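Local coordinates for protein insecticidal Delta-Endotoxin Cry8Ea1 (Bacillus Thuringiensis, PDB 3EB7) that acts as an insecticidal toxin against underground beetle larvae, probably by binding receptors in the insect gut and forming pores in the membrane, at residues 290-301 with 351-362. Numbering follows the deposited sequence.
Sequences SSFSASNYLKKW and LFAYTSKYYGVS. With SO4 (sulfate ion), chain E.
Val361 O takes the one direct hydrogen bond between segments 290-301 and 351-362, from Trp301 N at 3.1 Å; the donor lies in the carbonyl plane, and Lys300 CA adds a CA-H...O contact to the same oxygen. One water joins Trp301 O to Val361 N, and another links Lys299 O with Ser362 O. Beside this junction Lys300 lays its aliphatic chain over Gly360, CD 3.6 Å from the glycine CA, before its ammonium group (NZ) forms a salt bridge with Asp426. Further along, Leu351 wedges between the two strands of the other hairpin: CD2 meets Ser290 O, CD1 approaches Tyr297 N, and CB packs on Leu298 CB at 4.0 Å. Towards the turns Phe292, with CG anti to the backbone N (chi1 173°), swings its ring over Ala353, whose CA sits 3.7 Å from the ring centroid in a CH-pi contact. The far edge of that ring points into the face of Tyr354 in a T-shaped stack, planes at 87°. The hairpins 278-292/296-310 and 340-352/357-369 belong to two separate four-stranded antiparallel sheets; their strand segments 296-301 and 357-362 cross at 78°, joining the sheets near the hairpin ends of the middle, three-sheet domain of the Cry toxin fold.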
loop_
_atom_site.group_PDB
_atom_site.type_symbol
_atom_site.label_atom_id
_atom_site.label_comp_id
_atom_site.label_asym_id
_atom_site.label_seq_id
_atom_site.Cartn_x
_atom_site.Cartn_y
_atom_site.Cartn_z
ATOM N N SER A 290 -12.049 2.645 36.186
ATOM C CA SER A 290 -13.503 2.676 36.347
ATOM C C SER A 290 -13.878 1.459 37.164
ATOM O O SER A 290 -13.376 0.368 36.935
ATOM C CB SER A 290 -14.183 2.576 34.998
ATOM O OG SER A 290 -13.718 3.593 34.144
ATOM N N SER A 291 -14.743 1.643 38.140
ATOM C CA SER A 291 -15.090 0.520 38.987
ATOM C C SER A 291 -16.571 0.391 39.186
ATOM O O SER A 291 -17.346 1.359 39.198
ATOM C CB SER A 291 -14.383 0.556 40.345
ATOM O OG SER A 291 -15.026 1.462 41.218
ATOM N N PHE A 292 -16.979 -0.834 39.368
ATOM C CA PHE A 292 -18.340 -1.166 39.645
ATOM C C PHE A 292 -18.358 -2.207 40.735
ATOM O O PHE A 292 -17.755 -3.220 40.593
ATOM C CB PHE A 292 -19.025 -1.729 38.396
ATOM C CG PHE A 292 -20.351 -2.231 38.669
ATOM C CD1 PHE A 292 -21.291 -1.405 39.201
ATOM C CD2 PHE A 292 -20.638 -3.546 38.517
ATOM C CE1 PHE A 292 -22.496 -1.860 39.508
ATOM C CE2 PHE A 292 -21.854 -4.006 38.824
ATOM C CZ PHE A 292 -22.788 -3.162 39.315
ATOM N N SER A 293 -19.065 -1.980 41.822
ATOM C CA SER A 293 -19.067 -2.974 42.867
ATOM C C SER A 293 -17.656 -3.294 43.328
ATOM O O SER A 293 -16.714 -2.688 42.919
ATOM C CB SER A 293 -19.711 -4.273 42.363
ATOM O OG SER A 293 -20.456 -4.898 43.354
ATOM N N ALA A 294 -17.530 -4.326 44.129
ATOM C CA ALA A 294 -16.373 -4.498 44.962
ATOM C C ALA A 294 -15.220 -5.138 44.223
ATOM O O ALA A 294 -14.084 -4.850 44.473
ATOM C CB ALA A 294 -16.729 -5.263 46.213
ATOM N N SER A 295 -15.529 -6.002 43.285
ATOM C CA SER A 295 -14.477 -6.800 42.625
ATOM C C SER A 295 -14.435 -6.650 41.113
ATOM O O SER A 295 -13.703 -7.346 40.437
ATOM C CB SER A 295 -14.656 -8.276 43.000
ATOM O OG SER A 295 -16.018 -8.557 43.388
ATOM N N ASN A 296 -15.236 -5.750 40.572
ATOM C CA ASN A 296 -15.232 -5.538 39.149
ATOM C C ASN A 296 -14.632 -4.182 38.838
ATOM O O ASN A 296 -15.121 -3.139 39.292
ATOM C CB ASN A 296 -16.648 -5.655 38.595
ATOM C CG ASN A 296 -17.013 -7.062 38.283
ATOM O OD1 ASN A 296 -16.592 -7.987 38.963
ATOM N ND2 ASN A 296 -17.777 -7.249 37.229
ATOM N N TYR A 297 -13.584 -4.189 38.038
ATOM C CA TYR A 297 -12.987 -2.914 37.656
ATOM C C TYR A 297 -12.250 -3.018 36.355
ATOM O O TYR A 297 -11.681 -4.064 36.029
ATOM C CB TYR A 297 -12.027 -2.387 38.739
ATOM C CG TYR A 297 -10.901 -3.340 39.079
ATOM C CD1 TYR A 297 -11.035 -4.243 40.120
ATOM C CD2 TYR A 297 -9.723 -3.352 38.340
ATOM C CE1 TYR A 297 -9.990 -5.125 40.454
ATOM C CE2 TYR A 297 -8.665 -4.244 38.657
ATOM C CZ TYR A 297 -8.816 -5.123 39.714
ATOM O OH TYR A 297 -7.800 -5.976 40.054
ATOM N N LEU A 298 -12.265 -1.891 35.643
ATOM C CA LEU A 298 -11.563 -1.723 34.386
ATOM C C LEU A 298 -10.484 -0.633 34.513
ATOM O O LEU A 298 -10.793 0.555 34.750
ATOM C CB LEU A 298 -12.569 -1.404 33.253
ATOM C CG LEU A 298 -12.123 -1.144 31.804
ATOM C CD1 LEU A 298 -11.413 -2.369 31.176
ATOM C CD2 LEU A 298 -13.327 -0.631 30.922
ATOM N N LYS A 299 -9.233 -1.041 34.357
ATOM C CA LYS A 299 -8.163 -0.061 34.189
ATOM C C LYS A 299 -7.838 0.033 32.704
ATOM O O LYS A 299 -7.431 -0.954 32.072
ATOM C CB LYS A 299 -6.926 -0.445 34.959
ATOM C CG LYS A 299 -7.006 -0.271 36.412
ATOM C CD LYS A 299 -5.804 -1.000 36.998
ATOM C CE LYS A 299 -5.450 -0.480 38.333
ATOM N NZ LYS A 299 -4.650 -1.550 39.015
ATOM N N LYS A 300 -8.020 1.228 32.148
ATOM C CA LYS A 300 -8.067 1.369 30.702
ATOM C C LYS A 300 -7.269 2.568 30.205
ATOM O O LYS A 300 -6.973 3.474 30.947
ATOM C CB LYS A 300 -9.529 1.428 30.218
ATOM C CG LYS A 300 -10.346 2.545 30.812
ATOM C CD LYS A 300 -11.700 2.667 30.075
ATOM C CE LYS A 300 -12.796 3.400 30.886
ATOM N NZ LYS A 300 -12.462 4.826 30.994
ATOM N N TRP A 301 -6.935 2.528 28.927
ATOM C CA TRP A 301 -6.222 3.567 28.201
ATOM C C TRP A 301 -7.191 4.745 28.025
ATOM O O TRP A 301 -8.197 4.646 27.249
ATOM C CB TRP A 301 -5.854 2.947 26.844
ATOM C CG TRP A 301 -5.057 3.773 25.824
ATOM C CD1 TRP A 301 -5.155 5.132 25.550
ATOM C CD2 TRP A 301 -4.088 3.250 24.894
ATOM N NE1 TRP A 301 -4.275 5.467 24.524
ATOM C CE2 TRP A 301 -3.629 4.334 24.096
ATOM C CE3 TRP A 301 -3.573 1.968 24.653
ATOM C CZ2 TRP A 301 -2.654 4.173 23.105
ATOM C CZ3 TRP A 301 -2.598 1.811 23.668
ATOM C CH2 TRP A 301 -2.153 2.919 22.901
ATOM N N LEU A 351 -16.831 -2.736 30.924
ATOM C CA LEU A 351 -17.251 -2.930 32.306
ATOM C C LEU A 351 -18.771 -2.692 32.388
ATOM O O LEU A 351 -19.242 -1.576 32.127
ATOM C CB LEU A 351 -16.480 -2.010 33.285
ATOM C CG LEU A 351 -16.851 -2.098 34.783
ATOM C CD1 LEU A 351 -16.295 -3.376 35.434
ATOM C CD2 LEU A 351 -16.390 -0.887 35.562
ATOM N N PHE A 352 -19.519 -3.737 32.780
ATOM C CA PHE A 352 -20.987 -3.628 32.964
ATOM C C PHE A 352 -21.379 -3.177 34.377
ATOM O O PHE A 352 -21.075 -3.840 35.373
ATOM C CB PHE A 352 -21.688 -4.943 32.600
ATOM C CG PHE A 352 -21.398 -5.428 31.194
ATOM C CD1 PHE A 352 -20.447 -6.406 30.959
ATOM C CD2 PHE A 352 -22.084 -4.915 30.110
ATOM C CE1 PHE A 352 -20.227 -6.890 29.681
ATOM C CE2 PHE A 352 -21.853 -5.382 28.817
ATOM C CZ PHE A 352 -20.923 -6.355 28.597
ATOM N N ALA A 353 -22.021 -2.016 34.451
ATOM C CA ALA A 353 -22.480 -1.429 35.696
ATOM C C ALA A 353 -24.030 -1.437 35.663
ATOM O O ALA A 353 -24.621 -1.748 34.627
ATOM C CB ALA A 353 -21.936 -0.020 35.822
ATOM N N TYR A 354 -24.676 -1.129 36.782
ATOM C CA TYR A 354 -26.143 -1.319 36.907
ATOM C C TYR A 354 -26.928 -0.648 35.801
ATOM O O TYR A 354 -27.861 -1.256 35.247
ATOM C CB TYR A 354 -26.662 -0.849 38.261
ATOM C CG TYR A 354 -26.256 -1.731 39.416
ATOM C CD1 TYR A 354 -25.702 -1.174 40.582
ATOM C CD2 TYR A 354 -26.425 -3.142 39.359
ATOM C CE1 TYR A 354 -25.316 -1.987 41.678
ATOM C CE2 TYR A 354 -26.040 -3.984 40.454
ATOM C CZ TYR A 354 -25.486 -3.388 41.610
ATOM O OH TYR A 354 -25.122 -4.179 42.702
ATOM N N THR A 355 -26.506 0.576 35.445
ATOM C CA THR A 355 -27.240 1.421 34.500
ATOM C C THR A 355 -26.403 1.944 33.300
ATOM O O THR A 355 -26.936 2.614 32.406
ATOM C CB THR A 355 -27.855 2.616 35.250
ATOM O OG1 THR A 355 -26.850 3.195 36.108
ATOM C CG2 THR A 355 -29.061 2.175 36.133
ATOM N N SER A 356 -25.106 1.640 33.265
ATOM C CA SER A 356 -24.260 2.060 32.141
ATOM C C SER A 356 -23.179 1.033 31.774
ATOM O O SER A 356 -22.922 0.079 32.512
ATOM C CB SER A 356 -23.630 3.443 32.425
ATOM O OG SER A 356 -22.898 3.447 33.645
ATOM N N LYS A 357 -22.568 1.228 30.608
ATOM C CA LYS A 357 -21.406 0.453 30.200
ATOM C C LYS A 357 -20.229 1.393 30.009
ATOM O O LYS A 357 -20.412 2.502 29.546
ATOM C CB LYS A 357 -21.673 -0.276 28.895
ATOM C CG LYS A 357 -22.916 -1.133 28.919
ATOM C CD LYS A 357 -23.059 -1.947 27.653
ATOM C CE LYS A 357 -24.504 -2.181 27.365
ATOM N NZ LYS A 357 -25.133 -0.953 26.818
ATOM N N TYR A 358 -19.035 0.934 30.359
ATOM C CA TYR A 358 -17.797 1.671 30.120
ATOM C C TYR A 358 -16.934 0.863 29.178
ATOM O O TYR A 358 -16.571 -0.290 29.493
ATOM C CB TYR A 358 -16.931 1.794 31.372
ATOM C CG TYR A 358 -17.478 2.381 32.649
ATOM C CD1 TYR A 358 -18.455 1.721 33.413
ATOM C CD2 TYR A 358 -16.908 3.549 33.172
ATOM C CE1 TYR A 358 -18.894 2.243 34.642
ATOM C CE2 TYR A 358 -17.319 4.077 34.411
ATOM C CZ TYR A 358 -18.313 3.427 35.134
ATOM O OH TYR A 358 -18.692 3.990 36.341
ATOM N N TYR A 359 -16.556 1.477 28.063
ATOM C CA TYR A 359 -15.693 0.836 27.092
ATOM C C TYR A 359 -14.285 1.337 27.266
ATOM O O TYR A 359 -14.091 2.487 27.683
ATOM C CB TYR A 359 -16.185 1.121 25.667
ATOM C CG TYR A 359 -17.565 0.565 25.409
ATOM C CD1 TYR A 359 -18.688 1.341 25.630
ATOM C CD2 TYR A 359 -17.732 -0.723 24.916
ATOM C CE1 TYR A 359 -19.957 0.837 25.392
ATOM C CE2 TYR A 359 -18.999 -1.248 24.683
ATOM C CZ TYR A 359 -20.091 -0.465 24.934
ATOM O OH TYR A 359 -21.328 -0.940 24.714
ATOM N N GLY A 360 -13.303 0.482 26.977
ATOM C CA GLY A 360 -11.899 0.908 26.958
ATOM C C GLY A 360 -10.929 -0.237 26.804
ATOM O O GLY A 360 -11.272 -1.372 27.108
ATOM N N VAL A 361 -9.707 0.056 26.371
ATOM C CA VAL A 361 -8.702 -0.974 26.122
ATOM C C VAL A 361 -8.006 -1.309 27.464
ATOM O O VAL A 361 -7.451 -0.416 28.136
ATOM C CB VAL A 361 -7.686 -0.478 25.047
ATOM C CG1 VAL A 361 -6.436 -1.421 24.911
ATOM C CG2 VAL A 361 -8.396 -0.248 23.691
ATOM N N SER A 362 -8.045 -2.586 27.845
ATOM C CA SER A 362 -7.433 -3.042 29.123
ATOM C C SER A 362 -6.024 -3.621 28.964
ATOM O O SER A 362 -5.266 -3.756 29.929
ATOM C CB SER A 362 -8.331 -4.079 29.785
ATOM O OG SER A 362 -8.471 -5.160 28.882
HETATM S S SO4 E . -5.517 -1.013 42.438
HETATM O O1 SO4 E . -5.966 -1.014 43.826
HETATM O O2 SO4 E . -4.079 -0.747 42.391
HETATM O O3 SO4 E . -5.845 -2.341 41.899
HETATM O O4 SO4 E . -6.190 0.013 41.634
HETATM O O HOH W 1 -18.513 -6.251 34.070
HETATM O O HOH W 2 -20.147 -6.086 36.229
HETATM O O HOH W 3 -6.266 -3.549 32.271
HETATM O O HOH W 4 -9.290 2.813 25.749
#